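Local coordinates for flavoenzyme PA4991 (Pseudomonas aeruginosa PAO1, PDB 5EZ7), which probably works as an FAD-dependent oxidoreductase, binding one FAD per subunit, though its physiological substrate remains unknown, at residues P320-S323 / N324-P328; W343-K346 / L347-P351. One frame throughout, in Å; residues are numbered along the deposited sequence.

Contact 1 of 2, residues P320-S323 / N324-P328; sequences PAQS and NLLRP
A321 and N324 carry the polar half of this contact, and a single acceptor, O of A321, takes both of its hydrogen bonds. The backbone N of N324 reaches A321 O at 3.1 Å, nearly straight at 165°, and closes a type I beta turn running from A321 to N324. The side-chain amide comes back to the same oxygen: N324 ND2 lies 2.8 Å from A321 O in a more bent bond of 131°. This amide donor is slightly tilted from the carbonyl plane. With CG turned anti to the carbonyl carbon (chi1 -56°), the short asparagine side chain folds back over the turn. A second bond from N324 ND2 goes to the carbonyl O of A223, and A321 also pairs with A223 through the backbone.

The turn lies in the surface loop that leaves strand 309-320, an outermost strand of the large mixed sheet, and leads to strand 332-336 of the nucleotide-binding sheet.

Apolar packing makes up the other half. CG of P320 meets CD2 of L326 at 4.1 Å, the proline ring lying aslant the branched end of the leucine. The other methyl, CD1 of L326, rests 3.5 Å from O of A321. The compact, apolar ring of P320 suits a buried position where it packs on both L326 and F332. Its CB touches N324 ND2 at 3.7 Å.

Contact 2 of 2, residues W343-K346 / L347-P351; sequences WPTK and LALAP. With FAD (flavin-adenine dinucleotide), chain B.
L349 packs its side chain against the carbonyl oxygen of P344 and the hydroxyl of T345, and it can be followed outward from the backbone. CB lies 3.5 Å from O of P344. The first torsion swings CG anti to the carbonyl carbon (chi1 -77°), which carries the branch toward T345. There CD1 arrives 3.3 Å from OG1 of T345, with P344 O close by, so this methyl lies against both oxygens. The apolar leucine suits this buried place, where it also touches I72 of helix 70-73.

The backbone of L349 is tied down as well. Its N bonds to O of K346 at 3.2 Å, and the residue occupies the N-cap position of helix 350-364. The chain thus coils round just before the helix begins, and that coil turns two consecutive amides toward the flavin. N of L347 donates to N1 of FAD at 3.0 Å and 163°, while N of A348 donates to O2 of FAD at 2.8 Å and 172°. The small side chain of A348 lets its CB approach the same O2, and the CB atoms of K346 and L347 also lie near it. Further along the cofactor, CD of P344 packs 3.1 Å from the phosphate oxygen O2P of FAD, the ring also touching A18 of helix 17-28.

Two nearly straight N-H donors directed at N1 and O2, from the turn just ahead of a helix, would be expected to stabilise negative charge on this edge of the flavin, as develops when it is reduced, an arrangement consistent with an FAD-dependent oxidoreductase.

How the contacts relate
Contact 1 is a surface turn and contact 2 a buried one near the middle of the chain, their centres about 14 Å apart. They touch at P320: its N packs on CE3 of W343 at 3.7 Å, and CD of P320 on CG2 of T345 at 4.0 Å. Each follows a strand of a different sheet, 309-320 for contact 1 and 339-343 for contact 2, with strand 332-336 between them in sequence. The chemistry differs accordingly. In 320-328 an asparagine amide and a backbone N serve the protein's own carbonyl, whereas in 343-351 two backbone amides serve the cofactor, and mostly apolar side chains pack beside them.

Contact 1 of 2, residues P320-S323 / N324-P328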
ATOM      1  N   PRO A 320      -1.498   8.486  10.842  1.00 28.96           N
ATOM      2  CA  PRO A 320      -1.456   9.069  12.173  1.00 29.77           C
ATOM      3  C   PRO A 320      -1.902  10.528  12.156  1.00 30.91           C
ATOM      4  O   PRO A 320      -1.583  11.283  11.214  1.00 29.47           O
ATOM      5  CB  PRO A 320       0.014   8.972  12.554  1.00 30.27           C
ATOM      6  CG  PRO A 320       0.743   8.985  11.252  1.00 30.01           C
ATOM      7  CD  PRO A 320      -0.146   8.208  10.324  1.00 28.96           C
ATOM      8  N   ALA A 321      -2.676  10.904  13.171  1.00 31.99           N
ATOM      9  CA  ALA A 321      -3.051  12.318  13.325  1.00 34.39           C
ATOM     10  C   ALA A 321      -1.794  13.128  13.562  1.00 36.07           C
ATOM     11  O   ALA A 321      -0.834  12.631  14.177  1.00 36.76           O
ATOM     12  CB  ALA A 321      -4.003  12.500  14.499  1.00 35.54           C
ATOM     13  N   GLN A 322      -1.817  14.378  13.123  1.00 37.61           N
ATOM     14  CA  GLN A 322      -0.732  15.319  13.388  1.00 40.18           C
ATOM     15  C   GLN A 322      -0.503  15.575  14.864  1.00 40.91           C
ATOM     16  O   GLN A 322       0.541  16.109  15.240  1.00 42.47           O
ATOM     17  CB  GLN A 322      -0.974  16.688  12.713  1.00 42.97           C
ATOM     18  CG  GLN A 322      -1.197  16.654  11.185  1.00 43.05           C
ATOM     19  CD  GLN A 322      -0.118  15.912  10.378  1.00 42.82           C
ATOM     20  OE1 GLN A 322       1.068  15.966  10.663  1.00 44.57           O
ATOM     21  NE2 GLN A 322      -0.548  15.236   9.354  1.00 43.36           N
ATOM     22  N   SER A 323      -1.470  15.232  15.704  1.00 40.34           N
ATOM     23  CA  SER A 323      -1.295  15.355  17.153  1.00 41.83           C
ATOM     24  C   SER A 323      -0.295  14.317  17.779  1.00 41.06           C
ATOM     25  O   SER A 323       0.141  14.511  18.901  1.00 41.23           O
ATOM     26  CB  SER A 323      -2.664  15.312  17.833  1.00 41.94           C
ATOM     27  OG  SER A 323      -3.197  14.005  17.773  1.00 40.40           O
ATOM     28  N   ASN A 324       0.083  13.272  17.038  1.00 39.93           N
ATOM     29  CA  ASN A 324       1.154  12.331  17.451  1.00 41.06           C
ATOM     30  C   ASN A 324       2.594  12.821  17.225  1.00 44.54           C
ATOM     31  O   ASN A 324       2.845  13.670  16.390  1.00 46.16           O
ATOM     32  CB  ASN A 324       1.039  10.989  16.690  1.00 37.78           C
ATOM     33  CG  ASN A 324      -0.301  10.348  16.860  1.00 36.35           C
ATOM     34  OD1 ASN A 324      -0.639   9.916  17.945  1.00 37.59           O
ATOM     35  ND2 ASN A 324      -1.095  10.335  15.818  1.00 34.99           N
ATOM     36  N   LEU A 325       3.543  12.198  17.926  1.00 48.04           N
ATOM     37  CA  LEU A 325       4.975  12.420  17.696  1.00 50.74           C
ATOM     38  C   LEU A 325       5.447  11.720  16.407  1.00 51.43           C
ATOM     39  O   LEU A 325       5.761  10.553  16.440  1.00 52.64           O
ATOM     40  CB  LEU A 325       5.772  11.969  18.935  1.00 50.77           C
ATOM     41  CG  LEU A 325       7.261  12.303  19.052  1.00 51.81           C
ATOM     42  CD1 LEU A 325       7.527  13.753  18.721  1.00 53.12           C
ATOM     43  CD2 LEU A 325       7.787  12.019  20.455  1.00 52.11           C
ATOM     44  N   LEU A 326       5.469  12.450  15.289  1.00 54.69           N
ATOM     45  CA  LEU A 326       5.814  11.931  13.948  1.00 57.59           C
ATOM     46  C   LEU A 326       7.144  12.440  13.451  1.00 60.99           C
ATOM     47  O   LEU A 326       7.533  13.557  13.764  1.00 65.14           O
ATOM     48  CB  LEU A 326       4.850  12.455  12.861  1.00 58.73           C
ATOM     49  CG  LEU A 326       3.511  11.823  12.537  1.00 59.02           C
ATOM     50  CD1 LEU A 326       2.561  12.116  13.654  1.00 61.68           C
ATOM     51  CD2 LEU A 326       2.941  12.398  11.245  1.00 60.33           C
ATOM     52  N   ARG A 327       7.783  11.641  12.600  1.00 61.57           N
ATOM     53  CA  ARG A 327       8.786  12.105  11.643  1.00 63.88           C
ATOM     54  C   ARG A 327       8.159  11.959  10.254  1.00 62.52           C
ATOM     55  O   ARG A 327       7.741  10.860   9.891  1.00 62.27           O
ATOM     56  CB  ARG A 327      10.039  11.240  11.748  1.00 65.37           C
ATOM     57  CG  ARG A 327      10.874  11.542  12.971  1.00 65.90           C
ATOM     58  CD  ARG A 327      12.130  10.713  12.990  1.00 66.79           C
ATOM     59  NE  ARG A 327      13.049  11.231  13.998  1.00 71.11           N
ATOM     60  CZ  ARG A 327      14.351  10.936  14.086  1.00 72.52           C
ATOM     61  NH1 ARG A 327      14.925  10.085  13.232  1.00 72.73           N
ATOM     62  NH2 ARG A 327      15.087  11.487  15.051  1.00 73.99           N
ATOM     63  N   PRO A 328       8.062  13.048   9.477  1.00 61.76           N
ATOM     64  CA  PRO A 328       7.291  12.992   8.229  1.00 58.00           C
ATOM     65  C   PRO A 328       7.531  11.866   7.180  1.00 56.41           C
ATOM     66  O   PRO A 328       6.604  11.063   6.947  1.00 55.03           O
ATOM     67  CB  PRO A 328       7.510  14.382   7.641  1.00 60.46           C
ATOM     68  CG  PRO A 328       7.528  15.242   8.854  1.00 63.51           C
ATOM     69  CD  PRO A 328       8.291  14.447   9.892  1.00 64.95           C
TER

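Contact 2 of 2, residues W343-K346 / L347-P351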
ATOM      1  N   TRP A 343       0.906   2.861  11.087  1.00 24.83           N
ATOM      2  CA  TRP A 343       0.596   3.128   9.700  1.00 23.51           C
ATOM      3  C   TRP A 343       1.883   3.407   8.922  1.00 23.61           C
ATOM      4  O   TRP A 343       2.747   4.092   9.415  1.00 25.14           O
ATOM      5  CB  TRP A 343      -0.297   4.342   9.637  1.00 23.31           C
ATOM      6  CG  TRP A 343      -1.637   4.187  10.317  1.00 23.01           C
ATOM      7  CD1 TRP A 343      -2.782   3.659   9.775  1.00 22.39           C
ATOM      8  CD2 TRP A 343      -1.988   4.639  11.620  1.00 23.30           C
ATOM      9  NE1 TRP A 343      -3.830   3.751  10.679  1.00 22.97           N
ATOM     10  CE2 TRP A 343      -3.361   4.341  11.820  1.00 23.66           C
ATOM     11  CE3 TRP A 343      -1.291   5.290  12.634  1.00 24.29           C
ATOM     12  CZ2 TRP A 343      -4.021   4.639  13.000  1.00 23.99           C
ATOM     13  CZ3 TRP A 343      -1.946   5.598  13.789  1.00 24.97           C
ATOM     14  CH2 TRP A 343      -3.297   5.262  13.974  1.00 24.94           C
ATOM     15  N   PRO A 344       2.008   2.884   7.699  1.00 23.40           N
ATOM     16  CA  PRO A 344       3.202   3.129   6.894  1.00 24.12           C
ATOM     17  C   PRO A 344       3.262   4.527   6.318  1.00 25.73           C
ATOM     18  O   PRO A 344       4.343   5.024   6.114  1.00 27.22           O
ATOM     19  CB  PRO A 344       3.101   2.073   5.789  1.00 22.95           C
ATOM     20  CG  PRO A 344       1.669   1.798   5.653  1.00 22.01           C
ATOM     21  CD  PRO A 344       1.072   1.977   7.024  1.00 22.28           C
ATOM     22  N   THR A 345       2.111   5.151   6.072  1.00 27.07           N
ATOM     23  CA  THR A 345       1.967   6.472   5.438  1.00 29.54           C
ATOM     24  C   THR A 345       2.081   6.395   3.919  1.00 30.47           C
ATOM     25  O   THR A 345       1.304   7.050   3.204  1.00 31.82           O
ATOM     26  CB  THR A 345       2.845   7.613   6.038  1.00 31.16           C
ATOM     27  OG1 THR A 345       4.217   7.466   5.653  1.00 31.87           O
ATOM     28  CG2 THR A 345       2.731   7.657   7.582  1.00 31.91           C
ATOM     29  N   LYS A 346       3.020   5.582   3.428  1.00 30.60           N
ATOM     30  CA  LYS A 346       3.142   5.258   2.011  1.00 29.53           C
ATOM     31  C   LYS A 346       3.336   3.776   1.874  1.00 27.06           C
ATOM     32  O   LYS A 346       3.826   3.140   2.763  1.00 26.09           O
ATOM     33  CB  LYS A 346       4.298   6.054   1.409  1.00 32.89           C
ATOM     34  CG  LYS A 346       3.819   7.427   1.003  1.00 36.06           C
ATOM     35  CD  LYS A 346       4.914   8.465   0.908  1.00 40.28           C
ATOM     36  CE  LYS A 346       4.343   9.779   0.347  1.00 42.29           C
ATOM     37  NZ  LYS A 346       5.352  10.454  -0.537  1.00 45.07           N
ATOM     38  N   LEU A 347       2.892   3.209   0.772  1.00 25.15           N
ATOM     39  CA  LEU A 347       3.140   1.840   0.486  1.00 24.09           C
ATOM     40  C   LEU A 347       4.640   1.577   0.375  1.00 25.26           C
ATOM     41  O   LEU A 347       5.122   0.531   0.786  1.00 25.35           O
ATOM     42  CB  LEU A 347       2.466   1.477  -0.821  1.00 23.85           C
ATOM     43  CG  LEU A 347       2.699   0.045  -1.322  1.00 23.58           C
ATOM     44  CD1 LEU A 347       1.400  -0.570  -1.732  1.00 23.87           C
ATOM     45  CD2 LEU A 347       3.636   0.018  -2.507  1.00 24.48           C
ATOM     46  N   ALA A 348       5.334   2.521  -0.254  1.00 26.05           N
ATOM     47  CA  ALA A 348       6.771   2.587  -0.347  1.00 27.00           C
ATOM     48  C   ALA A 348       7.500   2.303   0.950  1.00 28.23           C
ATOM     49  O   ALA A 348       8.571   1.707   0.935  1.00 28.90           O
ATOM     50  CB  ALA A 348       7.173   3.974  -0.839  1.00 27.89           C
ATOM     51  N   LEU A 349       6.925   2.789   2.055  1.00 28.62           N
ATOM     52  CA  LEU A 349       7.521   2.780   3.398  1.00 28.44           C
ATOM     53  C   LEU A 349       7.125   1.552   4.250  1.00 27.49           C
ATOM     54  O   LEU A 349       7.382   1.504   5.458  1.00 26.48           O
ATOM     55  CB  LEU A 349       7.113   4.089   4.113  1.00 28.63           C
ATOM     56  CG  LEU A 349       7.840   5.382   3.716  1.00 30.08           C
ATOM     57  CD1 LEU A 349       7.163   6.617   4.326  1.00 30.59           C
ATOM     58  CD2 LEU A 349       9.266   5.361   4.195  1.00 31.13           C
ATOM     59  N   ALA A 350       6.495   0.562   3.634  1.00 26.90           N
ATOM     60  CA  ALA A 350       6.158  -0.650   4.363  1.00 27.49           C
ATOM     61  C   ALA A 350       7.395  -1.332   4.932  1.00 28.78           C
ATOM     62  O   ALA A 350       7.340  -1.802   6.047  1.00 29.11           O
ATOM     63  CB  ALA A 350       5.381  -1.617   3.512  1.00 26.99           C
ATOM     64  N   PRO A 351       8.526  -1.353   4.197  1.00 29.89           N
ATOM     65  CA  PRO A 351       9.721  -1.933   4.813  1.00 30.96           C
ATOM     66  C   PRO A 351      10.291  -1.144   6.032  1.00 31.68           C
ATOM     67  O   PRO A 351      11.021  -1.712   6.848  1.00 33.69           O
ATOM     68  CB  PRO A 351      10.741  -1.966   3.653  1.00 31.81           C
ATOM     69  CG  PRO A 351       9.981  -1.661   2.410  1.00 31.10           C
ATOM     70  CD  PRO A 351       8.798  -0.867   2.836  1.00 30.18           C
TER
HETATM   71  PA  FAD B 401      -4.435  -1.075   4.136  1.00 21.83           P
HETATM   72  O1A FAD B 401      -3.939  -1.426   2.771  1.00 22.23           O
HETATM   73  O2A FAD B 401      -5.637  -0.189   4.310  1.00 22.92           O
HETATM   74  O5B FAD B 401      -4.665  -2.447   4.898  1.00 22.00           O
HETATM   75  C5B FAD B 401      -5.353  -2.527   6.130  1.00 21.75           C
HETATM   76  C4B FAD B 401      -5.958  -3.915   6.177  1.00 22.00           C
HETATM   77  O4B FAD B 401      -6.510  -4.147   7.483  1.00 22.11           O
HETATM   78  C3B FAD B 401      -7.074  -4.078   5.141  1.00 21.47           C
HETATM   79  O3B FAD B 401      -6.816  -5.191   4.282  1.00 20.71           O
HETATM   80  C2B FAD B 401      -8.313  -4.276   5.992  1.00 21.75           C
HETATM   81  O2B FAD B 401      -9.300  -5.134   5.425  1.00 21.59           O
HETATM   82  C1B FAD B 401      -7.737  -4.823   7.301  1.00 22.29           C
HETATM   83  N9A FAD B 401      -8.587  -4.557   8.468  1.00 23.63           N
HETATM   84  C8A FAD B 401      -9.212  -3.402   8.757  1.00 23.09           C
HETATM   85  N7A FAD B 401      -9.907  -3.531   9.900  1.00 22.98           N
HETATM   86  C5A FAD B 401      -9.722  -4.774  10.358  1.00 22.53           C
HETATM   87  C6A FAD B 401     -10.193  -5.541  11.520  1.00 22.02           C
HETATM   88  N6A FAD B 401     -10.994  -4.940  12.413  1.00 21.48           N
HETATM   89  N1A FAD B 401      -9.784  -6.813  11.658  1.00 21.89           N
HETATM   90  C2A FAD B 401      -8.975  -7.390  10.751  1.00 23.02           C
HETATM   91  N3A FAD B 401      -8.509  -6.750   9.658  1.00 23.01           N
HETATM   92  C4A FAD B 401      -8.852  -5.460   9.417  1.00 23.21           C
HETATM   93  N1  FAD B 401       1.848   4.918  -1.480  1.00 25.77           N
HETATM   94  C2  FAD B 401       2.958   4.843  -2.245  1.00 27.75           C
HETATM   95  O2  FAD B 401       4.060   4.610  -1.694  1.00 27.67           O
HETATM   96  N3  FAD B 401       2.924   5.007  -3.579  1.00 28.72           N
HETATM   97  C4  FAD B 401       1.796   5.261  -4.236  1.00 27.76           C
HETATM   98  O4  FAD B 401       1.787   5.398  -5.476  1.00 30.67           O
HETATM   99  C4X FAD B 401       0.546   5.356  -3.474  1.00 26.84           C
HETATM  100  N5  FAD B 401      -0.626   5.613  -4.084  1.00 25.45           N
HETATM  101  C5X FAD B 401      -1.767   5.685  -3.375  1.00 25.90           C
HETATM  102  C6  FAD B 401      -2.958   5.936  -4.046  1.00 26.70           C
HETATM  103  C7  FAD B 401      -4.151   6.014  -3.358  1.00 27.46           C
HETATM  104  C7M FAD B 401      -5.425   6.267  -4.106  1.00 28.68           C
HETATM  105  C8  FAD B 401      -4.163   5.802  -1.888  1.00 27.98           C
HETATM  106  C8M FAD B 401      -5.440   5.862  -1.078  1.00 29.21           C
HETATM  107  C9  FAD B 401      -2.974   5.564  -1.222  1.00 26.84           C
HETATM  108  C9A FAD B 401      -1.760   5.495  -1.902  1.00 26.41           C
HETATM  109  N10 FAD B 401      -0.522   5.242  -1.247  1.00 25.88           N
HETATM  110  C10 FAD B 401       0.645   5.153  -2.013  1.00 25.92           C
HETATM  111  C1' FAD B 401      -0.444   5.019   0.188  1.00 25.48           C
HETATM  112  C2' FAD B 401      -0.640   3.535   0.443  1.00 24.66           C
HETATM  113  O2' FAD B 401      -1.717   3.003  -0.339  1.00 25.37           O
HETATM  114  C3' FAD B 401      -0.869   3.265   1.924  1.00 24.13           C
HETATM  115  O3' FAD B 401       0.086   4.031   2.686  1.00 24.08           O
HETATM  116  C4' FAD B 401      -0.698   1.781   2.241  1.00 22.82           C
HETATM  117  O4' FAD B 401      -1.237   0.954   1.209  1.00 23.27           O
HETATM  118  C5' FAD B 401      -1.384   1.410   3.542  1.00 22.30           C
HETATM  119  O5' FAD B 401      -1.059   0.052   3.870  1.00 20.74           O
HETATM  120  P   FAD B 401      -1.751  -0.620   5.143  1.00 20.30           P
HETATM  121  O1P FAD B 401      -1.495  -2.104   5.093  1.00 21.17           O
HETATM  122  O2P FAD B 401      -1.316   0.176   6.321  1.00 20.45           O
HETATM  123  O3P FAD B 401      -3.302  -0.263   4.940  1.00 20.67           O